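Local coordinates for E3 SUMO-protein ligase SIZ1 (PDB 3I2D) that acts as an E3 ligase that promotes SUMO attachment to septins and PCNA, working with the conjugating enzyme UBC9 through a zinc-binding SP-RING domain, at residues S71-I76 with W278-Q283; P142-L145 with V150-K153; I220-T225 with V309-Q314. One frame throughout, in Å; residues are numbered along the deposited sequence.

Contact 1 (S71-I76 with W278-Q283)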
ATOM      1  N   SER A  71      -0.771   4.345  -1.837  1.00 47.40           N
ATOM      2  CA  SER A  71      -0.767   2.994  -1.335  1.00 43.19           C
ATOM      3  C   SER A  71      -2.165   2.504  -1.635  1.00 48.26           C
ATOM      4  O   SER A  71      -3.139   3.245  -1.480  1.00 47.19           O
ATOM      5  CB  SER A  71      -0.551   2.971   0.166  1.00 45.63           C
ATOM      6  OG  SER A  71      -0.673   1.648   0.652  1.00 55.20           O
ATOM      7  N   PRO A  72      -2.292   1.260  -2.093  1.00 51.64           N
ATOM      8  CA  PRO A  72      -3.634   0.760  -2.384  1.00 48.80           C
ATOM      9  C   PRO A  72      -4.414   0.458  -1.106  1.00 49.05           C
ATOM     10  O   PRO A  72      -5.583   0.069  -1.178  1.00 56.73           O
ATOM     11  CB  PRO A  72      -3.360  -0.492  -3.207  1.00 46.24           C
ATOM     12  CG  PRO A  72      -2.072  -0.989  -2.621  1.00 43.03           C
ATOM     13  CD  PRO A  72      -1.265   0.280  -2.486  1.00 52.06           C
ATOM     14  N   PHE A  73      -3.783   0.655   0.056  1.00 47.09           N
ATOM     15  CA  PHE A  73      -4.434   0.377   1.343  1.00 52.33           C
ATOM     16  C   PHE A  73      -5.215   1.521   1.979  1.00 52.67           C
ATOM     17  O   PHE A  73      -5.883   1.339   2.994  1.00 52.49           O
ATOM     18  CB  PHE A  73      -3.426  -0.195   2.345  1.00 42.69           C
ATOM     19  CG  PHE A  73      -2.962  -1.564   1.985  1.00 51.04           C
ATOM     20  CD1 PHE A  73      -1.662  -1.779   1.532  1.00 47.55           C
ATOM     21  CD2 PHE A  73      -3.848  -2.633   2.023  1.00 45.66           C
ATOM     22  CE1 PHE A  73      -1.254  -3.034   1.118  1.00 48.90           C
ATOM     23  CE2 PHE A  73      -3.450  -3.900   1.609  1.00 46.51           C
ATOM     24  CZ  PHE A  73      -2.150  -4.101   1.156  1.00 49.16           C
ATOM     25  N   TYR A  74      -5.113   2.705   1.400  1.00 50.97           N
ATOM     26  CA  TYR A  74      -5.888   3.823   1.891  1.00 48.32           C
ATOM     27  C   TYR A  74      -6.065   4.795   0.733  1.00 50.39           C
ATOM     28  O   TYR A  74      -5.233   4.859  -0.173  1.00 55.50           O
ATOM     29  CB  TYR A  74      -5.233   4.458   3.118  1.00 44.02           C
ATOM     30  CG  TYR A  74      -3.831   4.988   2.937  1.00 54.89           C
ATOM     31  CD1 TYR A  74      -3.582   6.105   2.132  1.00 56.24           C
ATOM     32  CD2 TYR A  74      -2.758   4.418   3.627  1.00 50.11           C
ATOM     33  CE1 TYR A  74      -2.305   6.643   2.022  1.00 55.07           C
ATOM     34  CE2 TYR A  74      -1.481   4.944   3.522  1.00 52.23           C
ATOM     35  CZ  TYR A  74      -1.259   6.058   2.717  1.00 58.89           C
ATOM     36  OH  TYR A  74       0.013   6.567   2.582  1.00 63.58           O
ATOM     37  N   LYS A  75      -7.171   5.519   0.737  1.00 47.81           N
ATOM     38  CA  LYS A  75      -7.463   6.443  -0.341  1.00 53.77           C
ATOM     39  C   LYS A  75      -7.772   7.812   0.238  1.00 53.77           C
ATOM     40  O   LYS A  75      -8.674   7.953   1.073  1.00 49.89           O
ATOM     41  CB  LYS A  75      -8.659   5.910  -1.135  1.00 61.33           C
ATOM     42  CG  LYS A  75      -8.838   6.475  -2.532  1.00 70.73           C
ATOM     43  CD  LYS A  75      -9.899   5.683  -3.298  1.00 75.52           C
ATOM     44  CE  LYS A  75      -9.543   4.190  -3.335  1.00 79.36           C
ATOM     45  NZ  LYS A  75     -10.493   3.335  -4.120  1.00 72.04           N
ATOM     46  N   ILE A  76      -7.009   8.816  -0.190  1.00 53.64           N
ATOM     47  CA  ILE A  76      -7.215  10.175   0.289  1.00 55.86           C
ATOM     48  C   ILE A  76      -8.546  10.653  -0.279  1.00 57.55           C
ATOM     49  O   ILE A  76      -8.725  10.730  -1.497  1.00 58.42           O
ATOM     50  CB  ILE A  76      -6.066  11.089  -0.156  1.00 54.46           C
ATOM     51  CG1 ILE A  76      -4.792  10.692   0.587  1.00 55.11           C
ATOM     52  CG2 ILE A  76      -6.411  12.531   0.113  1.00 55.18           C
ATOM     53  CD1 ILE A  76      -3.572  11.491   0.180  1.00 63.25           C
ATOM     54  N   TRP A 278      -2.653 -13.761   1.173  1.00 36.20           N
ATOM     55  CA  TRP A 278      -1.517 -13.591   2.060  1.00 41.16           C
ATOM     56  C   TRP A 278      -0.598 -12.531   1.511  1.00 45.48           C
ATOM     57  O   TRP A 278      -0.076 -11.711   2.258  1.00 50.10           O
ATOM     58  CB  TRP A 278      -0.739 -14.895   2.258  1.00 41.70           C
ATOM     59  CG  TRP A 278      -1.382 -15.831   3.256  1.00 49.12           C
ATOM     60  CD1 TRP A 278      -2.312 -16.791   2.999  1.00 47.32           C
ATOM     61  CD2 TRP A 278      -1.151 -15.870   4.671  1.00 55.37           C
ATOM     62  NE1 TRP A 278      -2.677 -17.432   4.160  1.00 47.91           N
ATOM     63  CE2 TRP A 278      -1.980 -16.888   5.202  1.00 55.68           C
ATOM     64  CE3 TRP A 278      -0.323 -15.146   5.542  1.00 47.01           C
ATOM     65  CZ2 TRP A 278      -2.007 -17.201   6.567  1.00 54.68           C
ATOM     66  CZ3 TRP A 278      -0.349 -15.458   6.897  1.00 56.66           C
ATOM     67  CH2 TRP A 278      -1.187 -16.479   7.397  1.00 55.23           C
ATOM     68  N   PHE A 279      -0.393 -12.531   0.203  1.00 41.63           N
ATOM     69  CA  PHE A 279       0.466 -11.522  -0.367  1.00 43.75           C
ATOM     70  C   PHE A 279       0.000 -10.123   0.063  1.00 47.74           C
ATOM     71  O   PHE A 279       0.808  -9.271   0.446  1.00 51.14           O
ATOM     72  CB  PHE A 279       0.451 -11.614  -1.887  1.00 40.09           C
ATOM     73  CG  PHE A 279       1.265 -10.553  -2.559  1.00 38.54           C
ATOM     74  CD1 PHE A 279       2.652 -10.593  -2.520  1.00 41.83           C
ATOM     75  CD2 PHE A 279       0.644  -9.500  -3.226  1.00 40.97           C
ATOM     76  CE1 PHE A 279       3.423  -9.594  -3.143  1.00 41.94           C
ATOM     77  CE2 PHE A 279       1.400  -8.495  -3.851  1.00 46.68           C
ATOM     78  CZ  PHE A 279       2.794  -8.545  -3.808  1.00 40.54           C
ATOM     79  N   LEU A 280      -1.311  -9.899   0.011  1.00 48.62           N
ATOM     80  CA  LEU A 280      -1.892  -8.601   0.341  1.00 45.73           C
ATOM     81  C   LEU A 280      -1.864  -8.258   1.817  1.00 49.42           C
ATOM     82  O   LEU A 280      -1.781  -7.087   2.173  1.00 54.12           O
ATOM     83  CB  LEU A 280      -3.319  -8.532  -0.205  1.00 47.72           C
ATOM     84  CG  LEU A 280      -3.395  -8.422  -1.727  1.00 43.80           C
ATOM     85  CD1 LEU A 280      -4.756  -8.866  -2.227  1.00 48.58           C
ATOM     86  CD2 LEU A 280      -3.118  -6.990  -2.131  1.00 49.71           C
ATOM     87  N   HIS A 281      -1.944  -9.273   2.672  1.00 49.31           N
ATOM     88  CA  HIS A 281      -1.878  -9.064   4.117  1.00 45.37           C
ATOM     89  C   HIS A 281      -0.420  -8.828   4.487  1.00 42.86           C
ATOM     90  O   HIS A 281      -0.126  -8.167   5.464  1.00 48.94           O
ATOM     91  CB  HIS A 281      -2.421 -10.281   4.866  1.00 41.98           C
ATOM     92  CG  HIS A 281      -3.879 -10.178   5.186  1.00 50.89           C
ATOM     93  ND1 HIS A 281      -4.354  -9.438   6.245  1.00 47.78           N
ATOM     94  CD2 HIS A 281      -4.968 -10.661   4.541  1.00 53.94           C
ATOM     95  CE1 HIS A 281      -5.676  -9.467   6.240  1.00 57.26           C
ATOM     96  NE2 HIS A 281      -6.074 -10.201   5.218  1.00 52.13           N
ATOM     97  N   SER A 282       0.484  -9.386   3.690  1.00 43.51           N
ATOM     98  CA  SER A 282       1.912  -9.219   3.887  1.00 38.82           C
ATOM     99  C   SER A 282       2.319  -7.809   3.441  1.00 44.59           C
ATOM    100  O   SER A 282       3.089  -7.139   4.113  1.00 46.19           O
ATOM    101  CB  SER A 282       2.675 -10.231   3.056  1.00 39.31           C
ATOM    102  OG  SER A 282       4.053 -10.100   3.324  1.00 46.98           O
ATOM    103  N   GLN A 283       1.801  -7.363   2.303  1.00 44.56           N
ATOM    104  CA  GLN A 283       2.119  -6.026   1.816  1.00 48.83           C
ATOM    105  C   GLN A 283       1.602  -4.943   2.772  1.00 47.95           C
ATOM    106  O   GLN A 283       2.255  -3.916   2.972  1.00 45.70           O
ATOM    107  CB  GLN A 283       1.532  -5.802   0.405  1.00 39.12           C
ATOM    108  CG  GLN A 283       2.207  -6.622  -0.672  1.00 40.95           C
ATOM    109  CD  GLN A 283       3.725  -6.528  -0.592  1.00 50.98           C
ATOM    110  OE1 GLN A 283       4.293  -5.447  -0.688  1.00 51.72           O
ATOM    111  NE2 GLN A 283       4.383  -7.664  -0.404  1.00 53.21           N
TER

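Contact 2 (P142-L145 with V150-K153)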
ATOM      1  N   PRO A 142      14.162  14.761  15.036  1.00 50.70           N
ATOM      2  CA  PRO A 142      13.159  14.155  15.921  1.00 52.37           C
ATOM      3  C   PRO A 142      11.874  14.994  15.961  1.00 53.81           C
ATOM      4  O   PRO A 142      11.876  16.180  15.607  1.00 55.61           O
ATOM      5  CB  PRO A 142      13.866  14.153  17.268  1.00 49.89           C
ATOM      6  CG  PRO A 142      14.579  15.518  17.219  1.00 48.15           C
ATOM      7  CD  PRO A 142      15.131  15.574  15.799  1.00 41.81           C
ATOM      8  N   ASN A 143      10.777  14.389  16.393  1.00 51.61           N
ATOM      9  CA  ASN A 143       9.533  15.136  16.482  1.00 45.78           C
ATOM     10  C   ASN A 143       8.610  14.543  17.518  1.00 42.28           C
ATOM     11  O   ASN A 143       8.800  13.424  17.982  1.00 44.99           O
ATOM     12  CB  ASN A 143       8.827  15.180  15.118  1.00 48.21           C
ATOM     13  CG  ASN A 143       8.071  13.890  14.787  1.00 46.14           C
ATOM     14  OD1 ASN A 143       7.134  13.516  15.479  1.00 51.37           O
ATOM     15  ND2 ASN A 143       8.470  13.222  13.708  1.00 36.79           N
ATOM     16  N   GLU A 144       7.627  15.325  17.912  1.00 45.59           N
ATOM     17  CA  GLU A 144       6.631  14.862  18.852  1.00 50.47           C
ATOM     18  C   GLU A 144       5.312  15.430  18.395  1.00 50.04           C
ATOM     19  O   GLU A 144       5.149  16.645  18.317  1.00 48.73           O
ATOM     20  CB  GLU A 144       6.911  15.329  20.265  1.00 50.85           C
ATOM     21  CG  GLU A 144       5.803  14.895  21.189  1.00 64.76           C
ATOM     22  CD  GLU A 144       6.171  15.032  22.637  1.00 78.05           C
ATOM     23  OE1 GLU A 144       7.172  14.392  23.045  1.00 79.62           O
ATOM     24  OE2 GLU A 144       5.458  15.778  23.355  1.00 81.02           O
ATOM     25  N   LEU A 145       4.381  14.541  18.072  1.00 48.00           N
ATOM     26  CA  LEU A 145       3.068  14.954  17.603  1.00 48.78           C
ATOM     27  C   LEU A 145       2.028  14.766  18.697  1.00 52.84           C
ATOM     28  O   LEU A 145       1.974  13.722  19.360  1.00 45.50           O
ATOM     29  CB  LEU A 145       2.668  14.141  16.375  1.00 42.18           C
ATOM     30  CG  LEU A 145       1.362  14.527  15.687  1.00 44.10           C
ATOM     31  CD1 LEU A 145       1.466  15.923  15.080  1.00 39.70           C
ATOM     32  CD2 LEU A 145       1.070  13.508  14.616  1.00 39.75           C
ATOM     33  N   VAL A 150      -2.658  15.020  23.625  1.00 74.68           N
ATOM     34  CA  VAL A 150      -2.222  13.623  23.750  1.00 74.38           C
ATOM     35  C   VAL A 150      -1.157  13.302  22.698  1.00 77.27           C
ATOM     36  O   VAL A 150      -1.306  13.652  21.520  1.00 73.37           O
ATOM     37  CB  VAL A 150      -3.383  12.621  23.541  1.00 73.55           C
ATOM     38  CG1 VAL A 150      -2.939  11.220  23.949  1.00 63.68           C
ATOM     39  CG2 VAL A 150      -4.599  13.054  24.327  1.00 75.00           C
ATOM     40  N   GLN A 151      -0.087  12.630  23.118  1.00 78.93           N
ATOM     41  CA  GLN A 151       0.974  12.278  22.185  1.00 80.32           C
ATOM     42  C   GLN A 151       0.567  11.088  21.338  1.00 78.87           C
ATOM     43  O   GLN A 151       0.138  10.063  21.853  1.00 79.37           O
ATOM     44  CB  GLN A 151       2.279  11.938  22.900  1.00 79.25           C
ATOM     45  CG  GLN A 151       3.452  11.884  21.923  1.00 87.02           C
ATOM     46  CD  GLN A 151       4.668  11.166  22.469  1.00 90.74           C
ATOM     47  OE1 GLN A 151       4.702   9.935  22.530  1.00 88.28           O
ATOM     48  NE2 GLN A 151       5.675  11.933  22.874  1.00 91.70           N
ATOM     49  N   ILE A 152       0.728  11.236  20.030  1.00 78.27           N
ATOM     50  CA  ILE A 152       0.373  10.203  19.073  1.00 71.21           C
ATOM     51  C   ILE A 152       1.548   9.304  18.687  1.00 75.38           C
ATOM     52  O   ILE A 152       2.468   9.730  17.989  1.00 72.38           O
ATOM     53  CB  ILE A 152      -0.208  10.858  17.816  1.00 62.67           C
ATOM     54  CG1 ILE A 152      -1.526  11.532  18.174  1.00 57.02           C
ATOM     55  CG2 ILE A 152      -0.388   9.840  16.715  1.00 58.13           C
ATOM     56  CD1 ILE A 152      -2.022  12.444  17.102  1.00 61.08           C
ATOM     57  N   LYS A 153       1.502   8.060  19.157  1.00 84.68           N
ATOM     58  CA  LYS A 153       2.530   7.064  18.861  1.00 93.51           C
ATOM     59  C   LYS A 153       2.516   6.884  17.349  1.00 97.19           C
ATOM     60  O   LYS A 153       1.458   6.974  16.732  1.00102.78           O
ATOM     61  CB  LYS A 153       2.177   5.738  19.554  1.00 96.92           C
ATOM     62  CG  LYS A 153       3.174   4.593  19.345  1.00103.32           C
ATOM     63  CD  LYS A 153       2.784   3.372  20.186  1.00101.22           C
ATOM     64  CE  LYS A 153       3.754   2.215  19.994  1.00101.28           C
ATOM     65  NZ  LYS A 153       3.396   1.046  20.845  1.00 96.25           N
TER

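Contact 3 (I220-T225 with V309-Q314)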
ATOM      1  N   ILE A 220      -5.076 -15.706 -15.640  1.00 50.41           N
ATOM      2  CA  ILE A 220      -4.012 -16.092 -16.543  1.00 52.67           C
ATOM      3  C   ILE A 220      -4.552 -17.433 -17.013  1.00 56.45           C
ATOM      4  O   ILE A 220      -4.528 -18.420 -16.278  1.00 45.54           O
ATOM      5  CB  ILE A 220      -2.681 -16.264 -15.778  1.00 57.31           C
ATOM      6  CG1 ILE A 220      -2.287 -14.933 -15.143  1.00 53.26           C
ATOM      7  CG2 ILE A 220      -1.571 -16.735 -16.706  1.00 50.77           C
ATOM      8  CD1 ILE A 220      -1.145 -15.057 -14.172  1.00 60.37           C
ATOM      9  N   ILE A 221      -5.062 -17.445 -18.238  1.00 59.88           N
ATOM     10  CA  ILE A 221      -5.682 -18.631 -18.810  1.00 63.35           C
ATOM     11  C   ILE A 221      -4.739 -19.816 -18.966  1.00 66.99           C
ATOM     12  O   ILE A 221      -3.527 -19.650 -19.138  1.00 65.98           O
ATOM     13  CB  ILE A 221      -6.371 -18.273 -20.165  1.00 60.65           C
ATOM     14  CG1 ILE A 221      -5.334 -17.929 -21.232  1.00 61.77           C
ATOM     15  CG2 ILE A 221      -7.263 -17.046 -19.968  1.00 54.76           C
ATOM     16  CD1 ILE A 221      -5.942 -17.408 -22.530  1.00 59.54           C
ATOM     17  N   LYS A 222      -5.311 -21.015 -18.895  1.00 65.46           N
ATOM     18  CA  LYS A 222      -4.552 -22.252 -19.001  1.00 66.52           C
ATOM     19  C   LYS A 222      -3.648 -22.340 -20.229  1.00 68.20           C
ATOM     20  O   LYS A 222      -2.521 -22.822 -20.144  1.00 68.33           O
ATOM     21  CB  LYS A 222      -5.509 -23.443 -18.977  1.00 73.49           C
ATOM     22  CG  LYS A 222      -6.501 -23.416 -17.820  1.00 78.26           C
ATOM     23  CD  LYS A 222      -7.400 -24.631 -17.837  1.00 78.29           C
ATOM     24  CE  LYS A 222      -6.586 -25.895 -17.647  1.00 86.52           C
ATOM     25  NZ  LYS A 222      -7.413 -27.124 -17.836  1.00 97.19           N
ATOM     26  N   GLN A 223      -4.134 -21.887 -21.379  1.00 69.13           N
ATOM     27  CA  GLN A 223      -3.317 -21.947 -22.583  1.00 67.30           C
ATOM     28  C   GLN A 223      -1.958 -21.315 -22.341  1.00 65.86           C
ATOM     29  O   GLN A 223      -0.940 -21.883 -22.725  1.00 69.56           O
ATOM     30  CB  GLN A 223      -4.015 -21.255 -23.759  1.00 70.80           C
ATOM     31  CG  GLN A 223      -5.087 -22.099 -24.461  1.00 77.57           C
ATOM     32  CD  GLN A 223      -6.255 -22.471 -23.548  1.00 83.76           C
ATOM     33  OE1 GLN A 223      -6.740 -21.648 -22.762  1.00 87.78           O
ATOM     34  NE2 GLN A 223      -6.722 -23.708 -23.664  1.00 77.08           N
ATOM     35  N   ALA A 224      -1.942 -20.149 -21.695  1.00 62.74           N
ATOM     36  CA  ALA A 224      -0.691 -19.438 -21.396  1.00 57.75           C
ATOM     37  C   ALA A 224       0.243 -20.305 -20.551  1.00 57.38           C
ATOM     38  O   ALA A 224       1.409 -20.517 -20.893  1.00 54.27           O
ATOM     39  CB  ALA A 224      -0.990 -18.121 -20.654  1.00 49.50           C
ATOM     40  N   THR A 225      -0.276 -20.806 -19.439  1.00 56.40           N
ATOM     41  CA  THR A 225       0.517 -21.642 -18.559  1.00 55.33           C
ATOM     42  C   THR A 225       1.076 -22.860 -19.288  1.00 57.24           C
ATOM     43  O   THR A 225       2.215 -23.270 -19.039  1.00 54.56           O
ATOM     44  CB  THR A 225      -0.321 -22.103 -17.348  1.00 55.95           C
ATOM     45  OG1 THR A 225      -0.690 -20.961 -16.567  1.00 57.79           O
ATOM     46  CG2 THR A 225       0.472 -23.071 -16.483  1.00 56.66           C
ATOM     47  N   VAL A 309      -3.431 -23.246 -12.107  1.00 59.83           N
ATOM     48  CA  VAL A 309      -3.212 -23.640 -10.720  1.00 55.67           C
ATOM     49  C   VAL A 309      -4.509 -23.679  -9.915  1.00 56.88           C
ATOM     50  O   VAL A 309      -4.684 -24.539  -9.048  1.00 54.12           O
ATOM     51  CB  VAL A 309      -2.198 -22.697 -10.020  1.00 56.53           C
ATOM     52  CG1 VAL A 309      -1.988 -23.140  -8.585  1.00 54.83           C
ATOM     53  CG2 VAL A 309      -0.876 -22.724 -10.747  1.00 48.31           C
ATOM     54  N   ASP A 310      -5.416 -22.750 -10.198  1.00 54.79           N
ATOM     55  CA  ASP A 310      -6.695 -22.715  -9.505  1.00 55.89           C
ATOM     56  C   ASP A 310      -7.420 -24.032  -9.780  1.00 62.39           C
ATOM     57  O   ASP A 310      -7.983 -24.638  -8.869  1.00 63.97           O
ATOM     58  CB  ASP A 310      -7.540 -21.552 -10.008  1.00 59.81           C
ATOM     59  CG  ASP A 310      -8.603 -21.133  -9.011  1.00 68.48           C
ATOM     60  OD1 ASP A 310      -9.448 -20.276  -9.361  1.00 69.68           O
ATOM     61  OD2 ASP A 310      -8.585 -21.646  -7.872  1.00 75.79           O
ATOM     62  N   ASP A 311      -7.399 -24.476 -11.037  1.00 65.33           N
ATOM     63  CA  ASP A 311      -8.049 -25.730 -11.423  1.00 67.24           C
ATOM     64  C   ASP A 311      -7.526 -26.909 -10.600  1.00 68.52           C
ATOM     65  O   ASP A 311      -8.300 -27.622  -9.964  1.00 67.10           O
ATOM     66  CB  ASP A 311      -7.829 -26.012 -12.912  1.00 72.54           C
ATOM     67  CG  ASP A 311      -8.825 -25.285 -13.805  1.00 80.65           C
ATOM     68  OD1 ASP A 311      -9.593 -24.444 -13.271  1.00 78.30           O
ATOM     69  OD2 ASP A 311      -8.833 -25.560 -15.036  1.00 73.11           O
ATOM     70  N   ILE A 312      -6.213 -27.116 -10.615  1.00 63.19           N
ATOM     71  CA  ILE A 312      -5.631 -28.219  -9.858  1.00 63.29           C
ATOM     72  C   ILE A 312      -6.032 -28.111  -8.386  1.00 67.80           C
ATOM     73  O   ILE A 312      -6.412 -29.091  -7.755  1.00 68.70           O
ATOM     74  CB  ILE A 312      -4.081 -28.209  -9.954  1.00 60.65           C
ATOM     75  CG1 ILE A 312      -3.653 -28.252 -11.423  1.00 54.12           C
ATOM     76  CG2 ILE A 312      -3.492 -29.399  -9.190  1.00 54.32           C
ATOM     77  CD1 ILE A 312      -2.159 -28.270 -11.615  1.00 48.65           C
ATOM     78  N   LEU A 313      -5.960 -26.899  -7.851  1.00 70.77           N
ATOM     79  CA  LEU A 313      -6.273 -26.641  -6.449  1.00 68.14           C
ATOM     80  C   LEU A 313      -7.714 -26.967  -6.081  1.00 68.62           C
ATOM     81  O   LEU A 313      -7.990 -27.498  -5.005  1.00 63.26           O
ATOM     82  CB  LEU A 313      -5.970 -25.174  -6.141  1.00 61.26           C
ATOM     83  CG  LEU A 313      -5.122 -24.824  -4.920  1.00 57.81           C
ATOM     84  CD1 LEU A 313      -3.921 -25.750  -4.760  1.00 55.47           C
ATOM     85  CD2 LEU A 313      -4.675 -23.388  -5.085  1.00 67.96           C
ATOM     86  N   GLN A 314      -8.628 -26.646  -6.988  1.00 73.99           N
ATOM     87  CA  GLN A 314     -10.049 -26.882  -6.771  1.00 79.43           C
ATOM     88  C   GLN A 314     -10.435 -28.299  -7.172  1.00 79.45           C
ATOM     89  O   GLN A 314     -11.618 -28.622  -7.231  1.00 86.53           O
ATOM     90  CB  GLN A 314     -10.871 -25.878  -7.588  1.00 82.53           C
ATOM     91  CG  GLN A 314     -12.044 -25.280  -6.838  1.00 89.69           C
ATOM     92  CD  GLN A 314     -11.606 -24.462  -5.632  1.00 92.99           C
ATOM     93  OE1 GLN A 314     -10.952 -24.975  -4.721  1.00 92.03           O
ATOM     94  NE2 GLN A 314     -11.970 -23.182  -5.620  1.00 93.10           N
TER

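Contact 1 (S71-I76 with W278-Q283)
Phe73 of the PINIT domain meets Leu280 and Gln283 on helix 276-285 of the SP-RING zinc finger, so this is a domain-to-domain junction. Phe73 is the third residue of a type I beta turn, Ser71 to Tyr74, that leads into strand 74-90. Its CB points toward the helix, and with CG anti to the carbonyl carbon (chi1 -69°) the ring extends across the gap between backbones.

The apolar touches come from the far end of the ring: CE1 of Phe73 lies 4.0 Å from CB of Gln283, while CZ of Phe73 stands more loosely, 4.5 Å from CD2 of Leu280. Leu210 of helix 207-215 touches both Phe73 and Leu280, adding to the buried apolar surroundings.

A second set of contacts is with the helix backbone, where CZ of Phe73 lies 3.2 Å from O of Leu280. With an alanine in place of Phe73, Leu280 and CB of Gln283 would probably lose their aromatic partner and a gap would open at the junction.

Polar groups act within each side. N of Phe73 makes a weak bond to OG of Ser71, 3.3 Å long. Gln283 bends at chi2 (-48°) and carries its amide away from Phe73, where OE1 accepts bonds from the backbone N of Thr288 and Trp289. Before that bend, CG of Gln283, placed by the first torsion, lies 3.7 Å above the plane of the Phe279 ring, offset toward the rim.

Contact 2 (P142-L145 with V150-K153)
Leu145 and Ile152 are joined by the backbone bond of a beta hairpin, whose strand 143-147 turns back into the short strand 150-151 at the margin of an antiparallel sheet in the PINIT domain. N of Ile152 donates to O of Leu145 at 2.9 Å, and the N-H...O angle of 169° shows a nearly straight bond. The same oxygen receives a CA-H...O contact, with CA of Gln151 lying 3.3 Å from O of Leu145. In the reverse direction N of Leu145 and O of Ile152 are 5.2 Å apart, so the two residues share one bond rather than a reciprocal pair.

The polar side chains meet between Glu144 and Gln151. Glu144 has CG anti to its backbone nitrogen and an extended chain, which carries the carboxylate to the amide of Gln151. NE2 of Gln151 lies 2.9 Å from OE1 of Glu144, but the 128° angle at the hydrogen marks the bond as weak. The two chains cross at about a right angle, with the carboxylate and amide planes 66° apart. OE2 of Glu144 has a salt bridge to NE of Arg146.

Apolar contact is slight between the segments: CD2 of Leu145 comes within 4.1 Å of CD1 of Ile152. Leu145 packs on Val184 and Leu186 of strand 182-191, and Ile152 on Leu171 and His174.

The chemistry implies that the straight backbone bond is the firmer of the two polar links, that the buried leucine and isoleucine tie the hairpin to the domain interior, and that the carboxylate probably adds less, its bond to the amide being bent and its other oxygen held by Arg146.

Contact 3 (I220-T225 with V309-Q314)
Lys222 and Asp311 form a surface ion pair between two helices, the start of helix 222-234 and helix 307-313 of the predicted SP-RING zinc finger. Lys222 is the first residue of its helix, directly after Ile221 at the N-cap position.

Followed outward, the lysine begins well away from its partner: CB of Lys222 is 5.6 Å from OD2 of Asp311. CG, anti to the carbonyl carbon (chi1 -51°), takes the chain closer to the carboxylate. CD is the nearest atom, at 3.3 Å from OD2 of Asp311. The chain then bends at chi3 (63°), and this turn keeps the remaining atoms beside the same oxygen, with CE of Lys222 3.5 Å from OD2 of Asp311. At the tip, NZ forms the salt bridge to OD2 of Asp311, also at 3.5 Å. The three successive atoms therefore run past the oxygen, in keeping with side chains that cross at about a right angle. Lys222 also touches Glu307 and Phe308 of helix 307-313.

Such a long salt bridge between two partly exposed side chains is consistent with a mainly electrostatic attraction; the geometry gives no hydrogen bond here. Nearby, the backbone of Ile220 is hydrogen-bonded with Ile305 and Glu307, which also ties the residue two before helix 222-234 to the chain around the start of helix 307-313. The carboxylate engages Lys222 through one oxygen: OD1 of Asp311 lies 5.7 Å from NZ of Lys222.

Along the chain, contact 2 closes inside the loop that contact 1 spans, whereas contacts 1 and 3 interleave: segment 220-225 precedes 278-283, and 309-314 follows it. Contact 1 lies near the middle of the chain, with its centre about 25 Å from the centre of each of the others. Contacts 2 and 3 lie on opposite sides of the chain's centre, about 50 Å apart between centres. Contact 2 is internal to the PINIT domain, contact 3 joins helices 222-234 and 307-313, the latter in the SP-RING, and contact 1 bridges the two domains. This fragment of the ligase is thus elongated, and the buried junction of contact 1 links PINIT to the zinc-bearing module.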